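Alpha-1,2-mannosidase (Bacteroides thetaiotaomicron, PDB 2WW2) hydrolyses alpha-mannosides with inversion of configuration, as a calcium-dependent family 92 glycoside hydrolase of a human gut symbiont. Local coordinates at residues N27-A31 with W52-Y56; I74-F80 with T169-N173; Y313-D317 with A371-H375. All blocks are in the same frame, centred on the assembly; numbering follows the deposited sequence.

Contact 1: residues N27-A31 with W52-Y56; sequences NTYPA and WMYTY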
loop_
_atom_site.group_PDB
_atom_site.type_symbol
_atom_site.label_atom_id
_atom_site.label_comp_id
_atom_site.label_asym_id
_atom_site.label_seq_id
_atom_site.Cartn_x
_atom_site.Cartn_y
_atom_site.Cartn_z
ATOM N N ASN A 27 -21.152 8.444 15.319
ATOM C CA ASN A 27 -22.159 9.478 15.079
ATOM C C ASN A 27 -21.549 10.760 14.524
ATOM O O ASN A 27 -20.399 11.064 14.764
ATOM C CB ASN A 27 -22.881 9.837 16.386
ATOM C CG ASN A 27 -24.182 9.064 16.586
ATOM O OD1 ASN A 27 -24.823 8.585 15.624
ATOM N ND2 ASN A 27 -24.588 8.954 17.844
ATOM N N THR A 28 -22.343 11.547 13.819
ATOM C CA THR A 28 -21.823 12.798 13.284
ATOM C C THR A 28 -22.725 13.976 13.596
ATOM O O THR A 28 -22.568 15.031 12.976
ATOM C CB THR A 28 -21.616 12.738 11.743
ATOM O OG1 THR A 28 -22.881 12.555 11.096
ATOM C CG2 THR A 28 -20.656 11.585 11.333
ATOM N N TYR A 29 -23.643 13.841 14.554
ATOM C CA TYR A 29 -24.609 14.937 14.753
ATOM C C TYR A 29 -24.279 15.877 15.913
ATOM O O TYR A 29 -23.782 15.453 16.947
ATOM C CB TYR A 29 -26.065 14.434 14.837
ATOM C CG TYR A 29 -26.442 13.573 16.040
ATOM C CD1 TYR A 29 -26.887 14.149 17.232
ATOM C CD2 TYR A 29 -26.380 12.184 15.966
ATOM C CE1 TYR A 29 -27.285 13.353 18.327
ATOM C CE2 TYR A 29 -26.768 11.375 17.045
ATOM C CZ TYR A 29 -27.218 11.969 18.217
ATOM O OH TYR A 29 -27.603 11.185 19.290
ATOM N N PRO A 30 -24.584 17.172 15.736
ATOM C CA PRO A 30 -24.223 18.166 16.759
ATOM C C PRO A 30 -25.236 18.181 17.915
ATOM O O PRO A 30 -26.113 19.032 17.969
ATOM C CB PRO A 30 -24.244 19.490 15.989
ATOM C CG PRO A 30 -25.298 19.246 14.884
ATOM C CD PRO A 30 -25.175 17.771 14.526
ATOM N N ALA A 31 -25.124 17.222 18.824
ATOM C CA ALA A 31 -26.126 17.015 19.867
ATOM C C ALA A 31 -26.302 18.230 20.792
ATOM O O ALA A 31 -25.341 18.733 21.404
ATOM C CB ALA A 31 -25.766 15.791 20.683
ATOM N N TRP A 52 -27.889 8.299 9.130
ATOM C CA TRP A 52 -27.081 9.471 8.799
ATOM C C TRP A 52 -27.963 10.725 8.898
ATOM O O TRP A 52 -28.342 11.367 7.904
ATOM C CB TRP A 52 -26.427 9.289 7.418
ATOM C CG TRP A 52 -25.447 8.110 7.403
ATOM C CD1 TRP A 52 -24.468 7.854 8.325
ATOM C CD2 TRP A 52 -25.348 7.074 6.415
ATOM N NE1 TRP A 52 -23.767 6.716 7.976
ATOM C CE2 TRP A 52 -24.289 6.222 6.805
ATOM C CE3 TRP A 52 -26.046 6.785 5.229
ATOM C CZ2 TRP A 52 -23.905 5.100 6.052
ATOM C CZ3 TRP A 52 -25.667 5.654 4.477
ATOM C CH2 TRP A 52 -24.607 4.822 4.905
ATOM N N MET A 53 -28.303 11.042 10.135
ATOM C CA MET A 53 -29.313 12.040 10.437
ATOM C C MET A 53 -28.870 13.429 10.023
ATOM O O MET A 53 -29.669 14.221 9.528
ATOM C CB MET A 53 -29.596 12.020 11.946
ATOM C CG MET A 53 -30.542 13.106 12.417
ATOM S SD MET A 53 -31.024 12.857 14.159
ATOM C CE MET A 53 -29.474 12.841 14.959
ATOM N N TYR A 54 -27.612 13.744 10.291
ATOM C CA TYR A 54 -27.066 15.051 9.954
ATOM C C TYR A 54 -25.787 14.788 9.178
ATOM O O TYR A 54 -24.862 14.169 9.700
ATOM C CB TYR A 54 -26.778 15.882 11.226
ATOM C CG TYR A 54 -26.097 17.231 10.974
ATOM C CD1 TYR A 54 -26.845 18.403 10.859
ATOM C CD2 TYR A 54 -24.704 17.325 10.869
ATOM C CE1 TYR A 54 -26.222 19.647 10.633
ATOM C CE2 TYR A 54 -24.072 18.563 10.643
ATOM C CZ TYR A 54 -24.830 19.707 10.528
ATOM O OH TYR A 54 -24.204 20.914 10.313
ATOM N N THR A 55 -25.748 15.267 7.933
ATOM C CA THR A 55 -24.588 15.130 7.070
ATOM C C THR A 55 -24.079 16.536 6.765
ATOM O O THR A 55 -24.794 17.355 6.178
ATOM C CB THR A 55 -24.992 14.352 5.792
ATOM O OG1 THR A 55 -25.291 13.001 6.164
ATOM C CG2 THR A 55 -23.890 14.367 4.730
ATOM N N TYR A 56 -22.859 16.824 7.207
ATOM C CA TYR A 56 -22.313 18.165 7.121
ATOM C C TYR A 56 -22.315 18.705 5.688
ATOM O O TYR A 56 -22.532 19.897 5.479
ATOM C CB TYR A 56 -20.900 18.201 7.700
ATOM C CG TYR A 56 -20.345 19.594 7.798
ATOM C CD1 TYR A 56 -20.701 20.437 8.853
ATOM C CD2 TYR A 56 -19.482 20.084 6.822
ATOM C CE1 TYR A 56 -20.196 21.708 8.937
ATOM C CE2 TYR A 56 -18.972 21.362 6.901
ATOM C CZ TYR A 56 -19.332 22.176 7.953
ATOM O OH TYR A 56 -18.815 23.461 8.021
#

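Contact 2: residues I74-F80 with T169-N173; sequences INDYGTF and TRYNN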
loop_
_atom_site.group_PDB
_atom_site.type_symbol
_atom_site.label_atom_id
_atom_site.label_comp_id
_atom_site.label_asym_id
_atom_site.label_seq_id
_atom_site.Cartn_x
_atom_site.Cartn_y
_atom_site.Cartn_z
ATOM N N ILE A 74 -26.797 1.393 14.655
ATOM C CA ILE A 74 -27.771 1.034 15.691
ATOM C C ILE A 74 -29.075 1.817 15.433
ATOM O O ILE A 74 -30.175 1.302 15.635
ATOM C CB ILE A 74 -27.184 1.393 17.078
ATOM C CG1 ILE A 74 -25.954 0.503 17.349
ATOM C CG2 ILE A 74 -28.233 1.242 18.179
ATOM C CD1 ILE A 74 -26.303 -0.959 17.529
ATOM N N ASN A 75 -28.923 3.056 14.975
ATOM C CA ASN A 75 -30.038 3.897 14.542
ATOM C C ASN A 75 -30.863 4.348 15.765
ATOM O O ASN A 75 -30.386 4.247 16.911
ATOM C CB ASN A 75 -30.855 3.182 13.419
ATOM C CG ASN A 75 -31.573 4.170 12.461
ATOM O OD1 ASN A 75 -32.250 5.101 12.899
ATOM N ND2 ASN A 75 -31.472 3.915 11.159
ATOM N N ASP A 76 -32.065 4.869 15.535
ATOM C CA ASP A 76 -32.791 5.676 16.541
ATOM C C ASP A 76 -34.022 4.958 17.113
ATOM O O ASP A 76 -34.422 3.893 16.614
ATOM C CB ASP A 76 -33.226 7.023 15.927
ATOM C CG ASP A 76 -33.254 8.171 16.959
ATOM O OD1 ASP A 76 -33.102 7.898 18.177
ATOM O OD2 ASP A 76 -33.387 9.352 16.544
ATOM N N TYR A 77 -34.596 5.525 18.176
ATOM C CA TYR A 77 -35.887 5.070 18.708
ATOM C C TYR A 77 -36.495 6.255 19.479
ATOM O O TYR A 77 -35.762 7.194 19.859
ATOM C CB TYR A 77 -35.713 3.844 19.625
ATOM C CG TYR A 77 -34.930 4.176 20.877
ATOM C CD1 TYR A 77 -35.581 4.606 22.036
ATOM C CD2 TYR A 77 -33.538 4.114 20.881
ATOM C CE1 TYR A 77 -34.861 4.971 23.182
ATOM C CE2 TYR A 77 -32.803 4.464 22.024
ATOM C CZ TYR A 77 -33.477 4.898 23.161
ATOM O OH TYR A 77 -32.768 5.250 24.276
ATOM N N GLY A 78 -37.808 6.221 19.688
ATOM C CA GLY A 78 -38.531 7.227 20.477
ATOM C C GLY A 78 -38.263 8.612 19.936
ATOM O O GLY A 78 -37.991 9.520 20.705
ATOM N N THR A 79 -38.336 8.770 18.616
ATOM C CA THR A 79 -37.920 10.023 17.961
ATOM C C THR A 79 -39.088 10.708 17.245
ATOM O O THR A 79 -39.949 10.039 16.655
ATOM C CB THR A 79 -36.704 9.782 16.985
ATOM O OG1 THR A 79 -36.247 11.021 16.434
ATOM C CG2 THR A 79 -37.053 8.823 15.840
ATOM N N PHE A 80 -39.126 12.042 17.329
ATOM C CA PHE A 80 -40.071 12.846 16.567
ATOM C C PHE A 80 -39.342 14.123 16.171
ATOM O O PHE A 80 -38.207 14.349 16.630
ATOM C CB PHE A 80 -41.364 13.120 17.369
ATOM C CG PHE A 80 -41.207 14.080 18.513
ATOM C CD1 PHE A 80 -41.470 15.434 18.339
ATOM C CD2 PHE A 80 -40.854 13.633 19.785
ATOM C CE1 PHE A 80 -41.342 16.335 19.398
ATOM C CE2 PHE A 80 -40.728 14.548 20.849
ATOM C CZ PHE A 80 -40.963 15.892 20.647
ATOM N N THR A 169 -44.726 8.476 19.637
ATOM C CA THR A 169 -43.904 7.942 18.566
ATOM C C THR A 169 -43.432 6.565 18.990
ATOM O O THR A 169 -43.030 6.368 20.136
ATOM C CB THR A 169 -42.710 8.872 18.249
ATOM O OG1 THR A 169 -41.814 8.188 17.369
ATOM C CG2 THR A 169 -41.961 9.292 19.538
ATOM N N ARG A 170 -43.488 5.603 18.076
ATOM C CA ARG A 170 -43.115 4.232 18.412
ATOM C C ARG A 170 -41.987 3.677 17.532
ATOM O O ARG A 170 -41.564 2.526 17.700
ATOM C CB ARG A 170 -44.356 3.332 18.335
ATOM C CG ARG A 170 -45.408 3.714 19.356
ATOM C CD ARG A 170 -46.632 2.768 19.313
ATOM N NE ARG A 170 -47.657 3.221 20.247
ATOM C CZ ARG A 170 -48.521 4.201 19.984
ATOM N NH1 ARG A 170 -48.496 4.826 18.811
ATOM N NH2 ARG A 170 -49.420 4.556 20.894
ATOM N N TYR A 171 -41.505 4.492 16.596
ATOM C CA TYR A 171 -40.414 4.076 15.732
ATOM C C TYR A 171 -39.256 3.534 16.563
ATOM O O TYR A 171 -38.911 4.092 17.616
ATOM C CB TYR A 171 -39.918 5.245 14.879
ATOM C CG TYR A 171 -38.673 4.921 14.068
ATOM C CD1 TYR A 171 -38.766 4.297 12.828
ATOM C CD2 TYR A 171 -37.402 5.251 14.545
ATOM C CE1 TYR A 171 -37.618 4.008 12.084
ATOM C CE2 TYR A 171 -36.248 4.961 13.816
ATOM C CZ TYR A 171 -36.374 4.351 12.579
ATOM O OH TYR A 171 -35.254 4.074 11.863
ATOM N N ASN A 172 -38.662 2.441 16.095
ATOM C CA ASN A 172 -37.502 1.874 16.784
ATOM C C ASN A 172 -36.777 0.913 15.848
ATOM O O ASN A 172 -37.289 0.569 14.769
ATOM C CB ASN A 172 -37.917 1.131 18.070
ATOM C CG ASN A 172 -38.753 -0.088 17.791
ATOM O OD1 ASN A 172 -38.226 -1.188 17.605
ATOM N ND2 ASN A 172 -40.074 0.082 17.786
ATOM N N ASN A 173 -35.599 0.473 16.267
ATOM C CA ASN A 173 -34.799 -0.451 15.466
ATOM C C ASN A 173 -34.542 -1.752 16.224
ATOM O O ASN A 173 -33.494 -2.394 16.072
ATOM C CB ASN A 173 -33.503 0.232 15.050
ATOM C CG ASN A 173 -33.705 1.170 13.870
ATOM O OD1 ASN A 173 -33.519 0.755 12.741
ATOM N ND2 ASN A 173 -34.112 2.430 14.123
HETATM O O HOH W 1 -33.941 7.065 11.920
#

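Contact 3: residues Y313-D317 with A371-H375; sequences YSPYD and ASPGH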
loop_
_atom_site.group_PDB
_atom_site.type_symbol
_atom_site.label_atom_id
_atom_site.label_comp_id
_atom_site.label_asym_id
_atom_site.label_seq_id
_atom_site.Cartn_x
_atom_site.Cartn_y
_atom_site.Cartn_z
ATOM N N TYR A 313 -39.253 3.583 32.853
ATOM C CA TYR A 313 -39.782 2.556 31.977
ATOM C C TYR A 313 -38.633 1.606 31.668
ATOM O O TYR A 313 -37.587 2.035 31.180
ATOM C CB TYR A 313 -40.260 3.189 30.664
ATOM C CG TYR A 313 -40.615 2.170 29.580
ATOM C CD1 TYR A 313 -41.819 1.476 29.624
ATOM C CD2 TYR A 313 -39.758 1.933 28.503
ATOM C CE1 TYR A 313 -42.169 0.562 28.624
ATOM C CE2 TYR A 313 -40.093 1.010 27.500
ATOM C CZ TYR A 313 -41.293 0.327 27.570
ATOM O OH TYR A 313 -41.636 -0.573 26.577
ATOM N N SER A 314 -38.808 0.317 31.941
ATOM C CA SER A 314 -37.746 -0.623 31.624
ATOM C C SER A 314 -37.771 -1.023 30.157
ATOM O O SER A 314 -38.779 -1.571 29.685
ATOM C CB SER A 314 -37.887 -1.893 32.469
ATOM O OG SER A 314 -36.942 -2.849 32.023
ATOM N N PRO A 315 -36.657 -0.788 29.428
ATOM C CA PRO A 315 -36.671 -1.256 28.052
ATOM C C PRO A 315 -36.349 -2.740 27.995
ATOM O O PRO A 315 -36.215 -3.278 26.897
ATOM C CB PRO A 315 -35.558 -0.435 27.375
ATOM C CG PRO A 315 -34.562 -0.190 28.483
ATOM C CD PRO A 315 -35.392 -0.108 29.778
ATOM N N TYR A 316 -36.225 -3.388 29.162
ATOM C CA TYR A 316 -36.002 -4.833 29.227
ATOM C C TYR A 316 -37.270 -5.637 29.506
ATOM O O TYR A 316 -37.442 -6.722 28.943
ATOM C CB TYR A 316 -34.889 -5.199 30.231
ATOM C CG TYR A 316 -33.562 -4.570 29.830
ATOM C CD1 TYR A 316 -32.754 -5.169 28.869
ATOM C CD2 TYR A 316 -33.159 -3.348 30.364
ATOM C CE1 TYR A 316 -31.575 -4.581 28.465
ATOM C CE2 TYR A 316 -31.974 -2.763 29.975
ATOM C CZ TYR A 316 -31.189 -3.388 29.026
ATOM O OH TYR A 316 -30.016 -2.821 28.615
ATOM N N ASP A 317 -38.160 -5.121 30.352
ATOM C CA ASP A 317 -39.396 -5.855 30.653
ATOM C C ASP A 317 -40.666 -5.028 30.423
ATOM O O ASP A 317 -41.773 -5.530 30.590
ATOM C CB ASP A 317 -39.365 -6.506 32.051
ATOM C CG ASP A 317 -39.474 -5.505 33.199
ATOM O OD1 ASP A 317 -39.730 -4.295 32.991
ATOM O OD2 ASP A 317 -39.308 -5.947 34.349
ATOM N N ALA A 371 -26.754 -1.925 24.319
ATOM C CA ALA A 371 -28.145 -1.629 24.660
ATOM C C ALA A 371 -28.596 -0.386 23.919
ATOM O O ALA A 371 -27.890 0.635 23.924
ATOM C CB ALA A 371 -28.279 -1.379 26.179
ATOM N N SER A 372 -29.777 -0.461 23.309
ATOM C CA SER A 372 -30.372 0.705 22.649
ATOM C C SER A 372 -31.826 0.441 22.210
ATOM O O SER A 372 -32.078 0.062 21.066
ATOM C CB SER A 372 -29.535 1.108 21.422
ATOM O OG SER A 372 -30.010 2.329 20.859
ATOM N N PRO A 373 -32.792 0.623 23.118
ATOM C CA PRO A 373 -32.593 0.925 24.533
ATOM C C PRO A 373 -32.464 -0.360 25.347
ATOM O O PRO A 373 -31.906 -0.345 26.438
ATOM C CB PRO A 373 -33.883 1.659 24.912
ATOM C CG PRO A 373 -34.938 1.093 23.994
ATOM C CD PRO A 373 -34.220 0.682 22.725
ATOM N N GLY A 374 -32.984 -1.451 24.808
ATOM C CA GLY A 374 -32.817 -2.760 25.407
ATOM C C GLY A 374 -31.735 -3.522 24.668
ATOM O O GLY A 374 -30.965 -2.932 23.906
ATOM N N HIS A 375 -31.689 -4.837 24.865
ATOM C CA HIS A 375 -30.641 -5.655 24.273
ATOM C C HIS A 375 -30.647 -5.574 22.747
ATOM O O HIS A 375 -31.688 -5.784 22.106
ATOM C CB HIS A 375 -30.828 -7.122 24.671
ATOM C CG HIS A 375 -30.563 -7.420 26.117
ATOM N ND1 HIS A 375 -29.361 -7.135 26.735
ATOM C CD2 HIS A 375 -31.323 -8.055 27.042
ATOM C CE1 HIS A 375 -29.406 -7.556 27.989
ATOM N NE2 HIS A 375 -30.585 -8.118 28.201
#

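Contact 1: residues N27-A31 with W52-Y56
T28 supplies the polar link between N27-A31 and W52-Y56: its hydroxyl donates to the backbone carbonyl of Y54, with OG1 2.9 Å from Y54 O. The C=O...OG1 angle of 174° puts the donor almost on the extension of the carbonyl bond. The first torsion of T28 (chi1 64°) sets OG1 between the backbone N and the carbonyl carbon, from where it faces the carbonyl, while CG2 stands beside the backbone N.

Two CH-pi contacts make up most of the rest. M53 runs out extended and then bends at its last torsion (chi3 57°), which drops the terminal methyl onto the Y29 ring. CE sits 3.4 Å from the centroid of the Y29 ring, displaced from its middle and closest to CG and CD2. The sulfur stands behind the methyl, with SD 5.2 Å from the Y29 centroid, so this Met-aromatic contact is carried by the methyl. In the second contact, P30 CD lies 3.9 Å from the centroid of the Y54 ring, over one face, with the two side chains crossing at about a right angle. Y29 CB and Y54 CB, 4.0 Å apart, close the apolar patch between the two contacts.

Both phenol hydroxyls bond elsewhere: Y29 OH to Q69 O, and Y54 OH to E105 OE2. E105 and H102 are sodium-site residues, though the Y54 side chain stays about 8 Å from the bound sodium ion. The two loops lie at opposite ends of strand 40-44 in the N-terminal domain. Y29 packs on F40 and S42 of that strand, and P30 and Y54 share P43. M53 reaches R65 and T67 of strand 60-67, while P30 and Y54 touch A107 and H102 of strand 98-108.

Contact 2: residues I74-F80 with T169-N173
T169 and T79 mark the tight, buried end of this contact: T169 OG1 donates to T79 O at 2.7 Å, approaching from 38° above the carbonyl plane. Beside it, G78 N bonds Y171 O at 3.2 Å, and Y77 CA adds a CA-H...O contact to the same oxygen. T79 CG2 lies alongside the Y171 ring, 3.8 Å from Y171 CD2. The buried carboxylate of D76 turns away to a salt bridge with R65 and a hydrogen bond with T67.

Toward Y171, N172 and N173, which are partly exposed, a water enters, donating to N75 OD1 at 2.8 Å and also meeting Y171 OH. With CG anti to the backbone N (chi1 173°), Y171 carries its phenol across to N75 and D76. The N173 amide is firmly held: ND2 gives one bond to D76 O, 2.9 Å away on a lone pair in the carbonyl plane, and another to Y171 OH at 3.0 Å. Replacing that amide with an alanine's methyl is likely to leave D76 O without this donor and the Y171 phenol freer to swing.

The segments run nearly antiparallel (169°), a loop-to-loop pairing joining the entrance of strand 80-86 to the exit of strand 164-169 in the beta-rich N-terminal domain.

Contact 3: residues Y313-D317 with A371-H375
Y316 turns a ring edge onto the face of H375, giving a T-shaped aromatic pair beside an ST turn. The turn is set by S314, whose OG accepts from Y316 N at 3.0 Å and also from D317 N at 3.1 Å, the second bond extending it to an ST motif. OG is tied further to E363 of helix 347-364, so the backbone that carries Y316 is held at its root.

The Y316 and H375 ring centroids are 4.8 Å apart and the planes stand at 66°. Y316 CE1 lies over the centre of the imidazole. With CG anti to its own carbonyl carbon (chi1 -61°), the phenol leans across toward A371-H375. The imidazole is fixed from elsewhere, since H375 NE2 bonds S364 OG.

A CH-pi contact covers part of one face of the tyrosine, where G374 CA is 4.2 Å from the Y316 centroid. The backbone is close here too: a beta carbon on G374 would fall 2.6 Å from P315 O, which fits the glycine found at this position.

Proline packing forms the third group. P315 CB and P373 CB meet at 3.6 Å, and P315 CG lies 3.4 Å from P373 O, an oxygen that accepts a hydrogen bond from T327 OG1. The peptide bond before P373 is cis, giving the segment a sharp bend after S372. Both proline rings rest on F301 of strand 299-304, joining two loops of the five-stranded sheet in the catalytic domain. At the far end of the tyrosine, Y316 OH touches the methyl of A371, with OH 3.3 Å from CB.

In the fold
All three contacts are mainly buried, yet their chemistry differs. Contact 2 relies on hydrogen bonds and a water, and its 170-173 side is partly exposed; contact 1 combines one hydrogen bond with CH-pi packing; contact 3 has only packing and an aromatic pair between its segments. Contacts 1 and 2 belong to the N-terminal domain and share strand 60-67, where R65 and T67 meet M53 in one and D76 in the other. Contact 3 lies in the catalytic domain and touches contact 2: Y77 CZ is 3.7 Å from P373 CB, and I74 packs on S372. Contact 1 stands apart, its centre about 24 Å from that of contact 3.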